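Local coordinates for Trp Repressor Binding Protein (Bacillus subtilis, PDB 1RLI) that probably acts as an FMN-containing, NAD(P)H-dependent oxidoreductase of the SsuE family, at residues Q71-I76 against V115-V120; E33-Q38 against E67-C72. All blocks are in the same frame, centred on the assembly; numbering follows the deposited sequence.

Contact 1 of 2, residues Q71-I76 against V115-V120; sequences QCHILI and VKQAYV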
ATOM      1  N   GLN D  71      26.723  15.405   5.402  1.00 24.48           N
ATOM      2  CA  GLN D  71      26.849  16.540   6.314  1.00 26.79           C
ATOM      3  C   GLN D  71      25.498  17.134   6.732  1.00 26.78           C
ATOM      4  O   GLN D  71      25.453  18.036   7.572  1.00 26.02           O
ATOM      5  CB  GLN D  71      27.693  17.633   5.660  1.00 31.25           C
ATOM      6  CG  GLN D  71      29.053  17.146   5.170  1.00 38.87           C
ATOM      7  CD  GLN D  71      29.925  18.270   4.638  1.00 42.84           C
ATOM      8  OE1 GLN D  71      30.345  19.151   5.390  1.00 47.08           O
ATOM      9  NE2 GLN D  71      30.197  18.246   3.338  1.00 45.35           N
ATOM     10  N   CYS D  72      24.405  16.622   6.168  1.00 24.51           N
ATOM     11  CA  CYS D  72      23.078  17.151   6.471  1.00 23.90           C
ATOM     12  C   CYS D  72      22.238  16.234   7.351  1.00 24.67           C
ATOM     13  O   CYS D  72      22.167  15.017   7.130  1.00 25.40           O
ATOM     14  CB  CYS D  72      22.331  17.455   5.165  1.00 25.53           C
ATOM     15  SG  CYS D  72      23.144  18.684   4.130  1.00 25.35           S
ATOM     16  N   HIS D  73      21.600  16.822   8.356  1.00 21.03           N
ATOM     17  CA  HIS D  73      20.776  16.047   9.275  1.00 23.46           C
ATOM     18  C   HIS D  73      19.383  15.771   8.713  1.00 20.82           C
ATOM     19  O   HIS D  73      18.754  14.766   9.047  1.00 19.52           O
ATOM     20  CB  HIS D  73      20.628  16.789  10.609  1.00 28.87           C
ATOM     21  CG  HIS D  73      19.913  15.998  11.660  1.00 31.36           C
ATOM     22  ND1 HIS D  73      18.816  16.481  12.339  1.00 35.72           N
ATOM     23  CD2 HIS D  73      20.142  14.758  12.151  1.00 34.60           C
ATOM     24  CE1 HIS D  73      18.400  15.574  13.204  1.00 36.02           C
ATOM     25  NE2 HIS D  73      19.188  14.518  13.111  1.00 36.49           N
ATOM     26  N   ILE D  74      18.902  16.686   7.878  1.00 17.68           N
ATOM     27  CA  ILE D  74      17.567  16.553   7.296  1.00 18.51           C
ATOM     28  C   ILE D  74      17.689  16.391   5.794  1.00 18.41           C
ATOM     29  O   ILE D  74      18.357  17.181   5.121  1.00 20.38           O
ATOM     30  CB  ILE D  74      16.701  17.799   7.580  1.00 21.55           C
ATOM     31  CG1 ILE D  74      16.433  17.912   9.086  1.00 25.11           C
ATOM     32  CG2 ILE D  74      15.398  17.714   6.791  1.00 22.33           C
ATOM     33  CD1 ILE D  74      15.796  19.266   9.497  1.00 26.97           C
ATOM     34  N   LEU D  75      17.047  15.364   5.258  1.00 16.51           N
ATOM     35  CA  LEU D  75      17.102  15.143   3.813  1.00 17.23           C
ATOM     36  C   LEU D  75      15.708  15.194   3.208  1.00 17.64           C
ATOM     37  O   LEU D  75      14.817  14.476   3.669  1.00 18.20           O
ATOM     38  CB  LEU D  75      17.711  13.776   3.496  1.00 18.17           C
ATOM     39  CG  LEU D  75      19.091  13.440   4.064  1.00 21.04           C
ATOM     40  CD1 LEU D  75      19.518  12.055   3.525  1.00 20.86           C
ATOM     41  CD2 LEU D  75      20.093  14.512   3.668  1.00 19.38           C
ATOM     42  N   ILE D  76      15.532  16.019   2.173  1.00 16.97           N
ATOM     43  CA  ILE D  76      14.253  16.125   1.475  1.00 17.53           C
ATOM     44  C   ILE D  76      14.416  15.572   0.067  1.00 16.19           C
ATOM     45  O   ILE D  76      15.180  16.098  -0.735  1.00 17.13           O
ATOM     46  CB  ILE D  76      13.758  17.593   1.395  1.00 17.58           C
ATOM     47  CG1 ILE D  76      13.557  18.114   2.817  1.00 19.45           C
ATOM     48  CG2 ILE D  76      12.437  17.665   0.617  1.00 20.72           C
ATOM     49  CD1 ILE D  76      13.213  19.589   2.924  1.00 21.88           C
ATOM     50  N   VAL D 115      20.792   8.242  11.517  1.00 21.91           N
ATOM     51  CA  VAL D 115      20.362   9.291  12.433  1.00 22.98           C
ATOM     52  C   VAL D 115      19.741  10.474  11.690  1.00 24.17           C
ATOM     53  O   VAL D 115      19.399  11.487  12.298  1.00 24.99           O
ATOM     54  CB  VAL D 115      21.529   9.808  13.349  1.00 24.95           C
ATOM     55  CG1 VAL D 115      22.051   8.666  14.207  1.00 24.80           C
ATOM     56  CG2 VAL D 115      22.642  10.426  12.518  1.00 24.27           C
ATOM     57  N   LYS D 116      19.555  10.339  10.378  1.00 22.48           N
ATOM     58  CA  LYS D 116      18.972  11.434   9.603  1.00 22.18           C
ATOM     59  C   LYS D 116      17.453  11.367   9.535  1.00 21.11           C
ATOM     60  O   LYS D 116      16.862  10.319   9.761  1.00 22.56           O
ATOM     61  CB  LYS D 116      19.550  11.455   8.180  1.00 22.35           C
ATOM     62  CG  LYS D 116      21.074  11.647   8.154  1.00 22.64           C
ATOM     63  CD  LYS D 116      21.636  11.768   6.753  1.00 22.23           C
ATOM     64  CE  LYS D 116      23.177  11.774   6.768  1.00 23.76           C
ATOM     65  NZ  LYS D 116      23.753  12.922   7.551  1.00 21.71           N
ATOM     66  N   GLN D 117      16.831  12.509   9.258  1.00 22.44           N
ATOM     67  CA  GLN D 117      15.381  12.615   9.138  1.00 22.93           C
ATOM     68  C   GLN D 117      15.086  12.797   7.659  1.00 21.27           C
ATOM     69  O   GLN D 117      15.725  13.616   6.999  1.00 20.34           O
ATOM     70  CB  GLN D 117      14.868  13.829   9.913  1.00 27.35           C
ATOM     71  CG  GLN D 117      15.131  13.719  11.406  1.00 34.73           C
ATOM     72  CD  GLN D 117      14.652  14.929  12.167  1.00 39.70           C
ATOM     73  OE1 GLN D 117      15.016  16.062  11.850  1.00 45.79           O
ATOM     74  NE2 GLN D 117      13.833  14.698  13.185  1.00 43.96           N
ATOM     75  N   ALA D 118      14.117  12.045   7.151  1.00 19.13           N
ATOM     76  CA  ALA D 118      13.780  12.114   5.733  1.00 18.01           C
ATOM     77  C   ALA D 118      12.368  12.608   5.472  1.00 17.66           C
ATOM     78  O   ALA D 118      11.457  12.297   6.231  1.00 16.79           O
ATOM     79  CB  ALA D 118      13.941  10.722   5.101  1.00 18.11           C
ATOM     80  N   TYR D 119      12.212  13.351   4.374  1.00 16.19           N
ATOM     81  CA  TYR D 119      10.924  13.884   3.922  1.00 15.31           C
ATOM     82  C   TYR D 119      10.855  13.631   2.435  1.00 16.57           C
ATOM     83  O   TYR D 119      11.893  13.519   1.771  1.00 15.52           O
ATOM     84  CB  TYR D 119      10.826  15.394   4.116  1.00 16.07           C
ATOM     85  CG  TYR D 119      10.768  15.817   5.560  1.00 19.19           C
ATOM     86  CD1 TYR D 119       9.543  16.089   6.181  1.00 17.19           C
ATOM     87  CD2 TYR D 119      11.943  15.957   6.305  1.00 20.79           C
ATOM     88  CE1 TYR D 119       9.495  16.503   7.521  1.00 22.65           C
ATOM     89  CE2 TYR D 119      11.903  16.370   7.644  1.00 20.22           C
ATOM     90  CZ  TYR D 119      10.678  16.644   8.238  1.00 21.09           C
ATOM     91  OH  TYR D 119      10.657  17.084   9.552  1.00 23.26           O
ATOM     92  N   VAL D 120       9.636  13.570   1.901  1.00 15.25           N
ATOM     93  CA  VAL D 120       9.448  13.346   0.468  1.00 14.28           C
ATOM     94  C   VAL D 120       8.462  14.355  -0.127  1.00 16.31           C
ATOM     95  O   VAL D 120       7.434  14.646   0.474  1.00 15.64           O
ATOM     96  CB  VAL D 120       8.880  11.921   0.187  1.00 14.50           C
ATOM     97  CG1 VAL D 120       8.513  11.779  -1.297  1.00 16.32           C
ATOM     98  CG2 VAL D 120       9.920  10.837   0.585  1.00 13.55           C
TER

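Contact 2 of 2, residues E33-Q38 against E67-C72; sequences EHIYLQ and ERILQC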
ATOM      1  N   GLU D  33      21.356  22.721   1.330  1.00 27.96           N
ATOM      2  CA  GLU D  33      22.210  22.136   0.302  1.00 30.03           C
ATOM      3  C   GLU D  33      21.272  21.707  -0.826  1.00 29.66           C
ATOM      4  O   GLU D  33      20.436  20.824  -0.635  1.00 28.91           O
ATOM      5  CB  GLU D  33      22.931  20.913   0.880  1.00 32.53           C
ATOM      6  CG  GLU D  33      24.120  20.451   0.087  1.00 41.41           C
ATOM      7  CD  GLU D  33      25.210  21.501   0.026  1.00 40.95           C
ATOM      8  OE1 GLU D  33      25.788  21.837   1.082  1.00 45.00           O
ATOM      9  OE2 GLU D  33      25.476  21.994  -1.083  1.00 46.31           O
ATOM     10  N   HIS D  34      21.397  22.343  -1.987  1.00 28.01           N
ATOM     11  CA  HIS D  34      20.549  22.023  -3.130  1.00 27.51           C
ATOM     12  C   HIS D  34      21.241  21.068  -4.094  1.00 27.59           C
ATOM     13  O   HIS D  34      22.166  21.444  -4.812  1.00 28.09           O
ATOM     14  CB  HIS D  34      20.149  23.305  -3.860  1.00 29.32           C
ATOM     15  CG  HIS D  34      19.070  24.079  -3.169  1.00 30.10           C
ATOM     16  ND1 HIS D  34      17.765  24.089  -3.610  1.00 32.19           N
ATOM     17  CD2 HIS D  34      19.100  24.850  -2.055  1.00 30.80           C
ATOM     18  CE1 HIS D  34      17.035  24.835  -2.797  1.00 29.88           C
ATOM     19  NE2 HIS D  34      17.820  25.308  -1.847  1.00 31.75           N
ATOM     20  N   ILE D  35      20.788  19.824  -4.098  1.00 23.43           N
ATOM     21  CA  ILE D  35      21.363  18.807  -4.963  1.00 24.43           C
ATOM     22  C   ILE D  35      20.429  18.544  -6.133  1.00 25.33           C
ATOM     23  O   ILE D  35      19.210  18.380  -5.965  1.00 25.27           O
ATOM     24  CB  ILE D  35      21.595  17.493  -4.169  1.00 25.09           C
ATOM     25  CG1 ILE D  35      22.694  17.717  -3.126  1.00 27.05           C
ATOM     26  CG2 ILE D  35      21.956  16.353  -5.116  1.00 26.13           C
ATOM     27  CD1 ILE D  35      22.700  16.700  -2.014  1.00 30.02           C
ATOM     28  N   TYR D  36      20.991  18.533  -7.332  1.00 23.68           N
ATOM     29  CA  TYR D  36      20.196  18.262  -8.507  1.00 24.84           C
ATOM     30  C   TYR D  36      20.821  17.045  -9.153  1.00 24.33           C
ATOM     31  O   TYR D  36      22.034  17.014  -9.387  1.00 27.15           O
ATOM     32  CB  TYR D  36      20.226  19.459  -9.450  1.00 28.88           C
ATOM     33  CG  TYR D  36      19.799  20.735  -8.775  1.00 33.82           C
ATOM     34  CD1 TYR D  36      20.705  21.481  -8.013  1.00 36.93           C
ATOM     35  CD2 TYR D  36      18.492  21.203  -8.888  1.00 35.86           C
ATOM     36  CE1 TYR D  36      20.316  22.658  -7.394  1.00 37.17           C
ATOM     37  CE2 TYR D  36      18.094  22.384  -8.266  1.00 36.95           C
ATOM     38  CZ  TYR D  36      19.012  23.102  -7.529  1.00 35.79           C
ATOM     39  OH  TYR D  36      18.636  24.286  -6.942  1.00 40.23           O
ATOM     40  N   LEU D  37      20.011  16.025  -9.411  1.00 20.26           N
ATOM     41  CA  LEU D  37      20.538  14.816 -10.022  1.00 20.33           C
ATOM     42  C   LEU D  37      20.600  15.069 -11.523  1.00 21.68           C
ATOM     43  O   LEU D  37      19.587  15.276 -12.169  1.00 22.70           O
ATOM     44  CB  LEU D  37      19.632  13.625  -9.694  1.00 19.11           C
ATOM     45  CG  LEU D  37      19.559  13.354  -8.182  1.00 19.19           C
ATOM     46  CD1 LEU D  37      18.616  12.189  -7.905  1.00 17.52           C
ATOM     47  CD2 LEU D  37      20.942  13.032  -7.641  1.00 21.53           C
ATOM     48  N   GLN D  38      21.812  15.053 -12.055  1.00 22.36           N
ATOM     49  CA  GLN D  38      22.058  15.327 -13.462  1.00 25.47           C
ATOM     50  C   GLN D  38      21.486  14.289 -14.422  1.00 25.33           C
ATOM     51  O   GLN D  38      21.391  13.108 -14.093  1.00 24.29           O
ATOM     52  CB  GLN D  38      23.574  15.435 -13.670  1.00 30.96           C
ATOM     53  CG  GLN D  38      24.038  16.572 -14.567  1.00 41.32           C
ATOM     54  CD  GLN D  38      25.560  16.700 -14.592  1.00 44.49           C
ATOM     55  OE1 GLN D  38      26.112  17.603 -15.225  1.00 50.65           O
ATOM     56  NE2 GLN D  38      26.241  15.793 -13.899  1.00 46.59           N
ATOM     57  N   GLU D  67      28.930  12.944  -0.264  1.00 22.88           N
ATOM     58  CA  GLU D  67      29.698  13.737   0.701  1.00 24.01           C
ATOM     59  C   GLU D  67      28.845  14.862   1.288  1.00 23.41           C
ATOM     60  O   GLU D  67      28.847  15.101   2.499  1.00 25.16           O
ATOM     61  CB  GLU D  67      30.933  14.341   0.031  1.00 27.39           C
ATOM     62  CG  GLU D  67      32.028  13.336  -0.265  1.00 36.51           C
ATOM     63  CD  GLU D  67      32.841  12.976   0.970  1.00 42.86           C
ATOM     64  OE1 GLU D  67      32.382  13.273   2.096  1.00 46.03           O
ATOM     65  OE2 GLU D  67      33.937  12.388   0.814  1.00 46.89           O
ATOM     66  N   ARG D  68      28.108  15.550   0.428  1.00 24.84           N
ATOM     67  CA  ARG D  68      27.268  16.649   0.888  1.00 26.41           C
ATOM     68  C   ARG D  68      26.101  16.153   1.727  1.00 26.56           C
ATOM     69  O   ARG D  68      25.780  16.736   2.767  1.00 26.02           O
ATOM     70  CB  ARG D  68      26.772  17.451  -0.310  1.00 29.65           C
ATOM     71  CG  ARG D  68      27.887  18.217  -0.974  1.00 33.97           C
ATOM     72  CD  ARG D  68      27.467  18.734  -2.316  1.00 37.63           C
ATOM     73  NE  ARG D  68      26.376  19.695  -2.236  1.00 41.62           N
ATOM     74  CZ  ARG D  68      25.574  19.973  -3.256  1.00 44.93           C
ATOM     75  NH1 ARG D  68      25.752  19.354  -4.418  1.00 47.34           N
ATOM     76  NH2 ARG D  68      24.604  20.867  -3.122  1.00 47.22           N
ATOM     77  N   ILE D  69      25.470  15.068   1.285  1.00 22.87           N
ATOM     78  CA  ILE D  69      24.355  14.485   2.022  1.00 23.93           C
ATOM     79  C   ILE D  69      24.755  14.072   3.426  1.00 23.08           C
ATOM     80  O   ILE D  69      23.985  14.229   4.380  1.00 23.33           O
ATOM     81  CB  ILE D  69      23.814  13.227   1.299  1.00 26.96           C
ATOM     82  CG1 ILE D  69      22.892  13.650   0.170  1.00 29.00           C
ATOM     83  CG2 ILE D  69      23.115  12.298   2.297  1.00 31.53           C
ATOM     84  CD1 ILE D  69      22.436  12.483  -0.705  1.00 32.19           C
ATOM     85  N   LEU D  70      25.958  13.527   3.559  1.00 21.73           N
ATOM     86  CA  LEU D  70      26.403  13.061   4.856  1.00 23.82           C
ATOM     87  C   LEU D  70      26.537  14.177   5.873  1.00 24.86           C
ATOM     88  O   LEU D  70      26.442  13.933   7.076  1.00 26.97           O
ATOM     89  CB  LEU D  70      27.712  12.270   4.713  1.00 24.05           C
ATOM     90  CG  LEU D  70      27.417  10.909   4.059  1.00 23.65           C
ATOM     91  CD1 LEU D  70      28.715  10.148   3.760  1.00 26.94           C
ATOM     92  CD2 LEU D  70      26.524  10.095   4.989  1.00 23.94           C
ATOM     93  N   GLN D  71      26.723  15.405   5.402  1.00 24.48           N
ATOM     94  CA  GLN D  71      26.849  16.540   6.314  1.00 26.79           C
ATOM     95  C   GLN D  71      25.498  17.134   6.732  1.00 26.78           C
ATOM     96  O   GLN D  71      25.453  18.036   7.572  1.00 26.02           O
ATOM     97  CB  GLN D  71      27.693  17.633   5.660  1.00 31.25           C
ATOM     98  CG  GLN D  71      29.053  17.146   5.170  1.00 38.87           C
ATOM     99  CD  GLN D  71      29.925  18.270   4.638  1.00 42.84           C
ATOM    100  OE1 GLN D  71      30.345  19.151   5.390  1.00 47.08           O
ATOM    101  NE2 GLN D  71      30.197  18.246   3.338  1.00 45.35           N
ATOM    102  N   CYS D  72      24.405  16.622   6.168  1.00 24.51           N
ATOM    103  CA  CYS D  72      23.078  17.151   6.471  1.00 23.90           C
ATOM    104  C   CYS D  72      22.238  16.234   7.351  1.00 24.67           C
ATOM    105  O   CYS D  72      22.167  15.017   7.130  1.00 25.40           O
ATOM    106  CB  CYS D  72      22.331  17.455   5.165  1.00 25.53           C
ATOM    107  SG  CYS D  72      23.144  18.684   4.130  1.00 25.35           S
TER
HETATM  108  O   HOH W   1      24.101  19.083  -7.142  1.00 35.56           O

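Contact 1 of 2, residues Q71-I76 against V115-V120
Lys116 runs beside the chain at Cys72 and His73, and each of its side-chain atoms meets something there. CB lies 3.5 Å from His73 O, and CG, placed beside the backbone N, is 3.7 Å from Cys72 O. CD touches Leu75 through its CD1, 3.9 Å away, while CE continues past the carbonyl of Cys72. A final bend (chi4 -61°) turns NZ onto Cys72 O at 2.7 Å, approaching from above the carbonyl plane, 43° out of it. The same ammonium donates to Leu70 O and, weakly, to Ile69 O, so it gathers carbonyls at the end of helix 62-70, where the helix dipole would be expected to welcome a positive charge. Cut back to an alanine, this position would probably leave the carbonyls of Cys72 and Leu70 without the ammonium and open a gap beside Leu75.

Strands 74-76 and 117-120 are parallel neighbours, their axes 17° apart, in the central sheet of a flavodoxin-like fold; the helices between them make the link a beta-alpha-beta crossover. The backbone evidence is alternating bonding: Gln117 N to His73 O (3.0 Å), Leu75 N to Gln117 O (2.8 Å) and Tyr119 N to Leu75 O (2.9 Å). Ile74, Ile76, Gln117 and Tyr119 share one face. There Ile74 CG2 rests 3.8 Å from Tyr119 CE2, and Tyr119 OH is hydrogen-bonded to Lys179 N. Leu75 and Ala118 occupy the other face, with Phe143 of helix 133-146 against Ala118. At the strand start, the His73 ring lies near Gln117 OE1 and Val115 O, and a platinum ion binds at His73 and Lys5.

Contact 2 of 2, residues E33-Q38 against E67-C72
Glu33 and Arg68 form the ionic part of this contact, a salt bridge in which one carboxylate oxygen does the work. Glu33 OE2 sits at the guanidinium edge between two nitrogens, 2.5 Å from Arg68 NH2 and 2.7 Å from Arg68 NE. The first length is very short and its exact value is doubtful; the second bond is weak. With the carboxylate and guanidinium planes 87° apart, this is not the flat two-oxygen, two-nitrogen pairing. Glu33 CG lies anti to its own nitrogen and the chain then bends (chi2 62°), which folds the carboxylate back to Arg68.

The remaining polar contacts reach the strand backbone. Arg68 NH2 also donates to His34 O at 3.0 Å; His34 O lies close to the guanidinium plane, whereas NH2 stands above the carbonyl plane, 77° out of it. A water accepts from Arg68 NH1 and from Tyr36 N, both at 3.2 Å. Carboxylate, carbonyl and water together fix the rotation of the guanidinium.

The apolar contacts lie over a face of the guanidinium and beside it. Ile35 CG1 sits over one guanidinium face, 3.7 Å from Arg68 CZ and offset toward the rim, and Ile35 CD1 meets Ile69 CG1 at 3.8 Å, the two side chains crossing at about a right angle. Cys72 SG packs on Glu33 CB at 3.9 Å. Ile69 also touches Ile9 of strand 6-10 and Phe93 of helix 88-95, which places helix 62-70 within a helical layer laid on one face of the sheet, the alpha/beta layering of the flavodoxin-like fold.

Contact 1 and contact 2 have centres about 10 Å apart and share Gln71 and Cys72, the turn through which helix 62-70 passes into strand 74-80. Contact 2 sets the helix on strand 33-41, whereas contact 1 pairs the following strand with strand 117-124; strand 6-10 lies between strands 33-41 and 74-80 in the sheet. They also touch directly: Leu75 CD1 packs 3.8 Å from Ile69 CG2. A bound platinum ion lies about 3 Å from the side chain of His73 in contact 1, while the side chain of Cys72 is about 9 Å from a bound platinum. Both contacts use the first residues of parallel strands, whereas related flavoproteins bind FMN at the opposite, carboxy-terminal strand ends, so neither is likely to form the cofactor pocket.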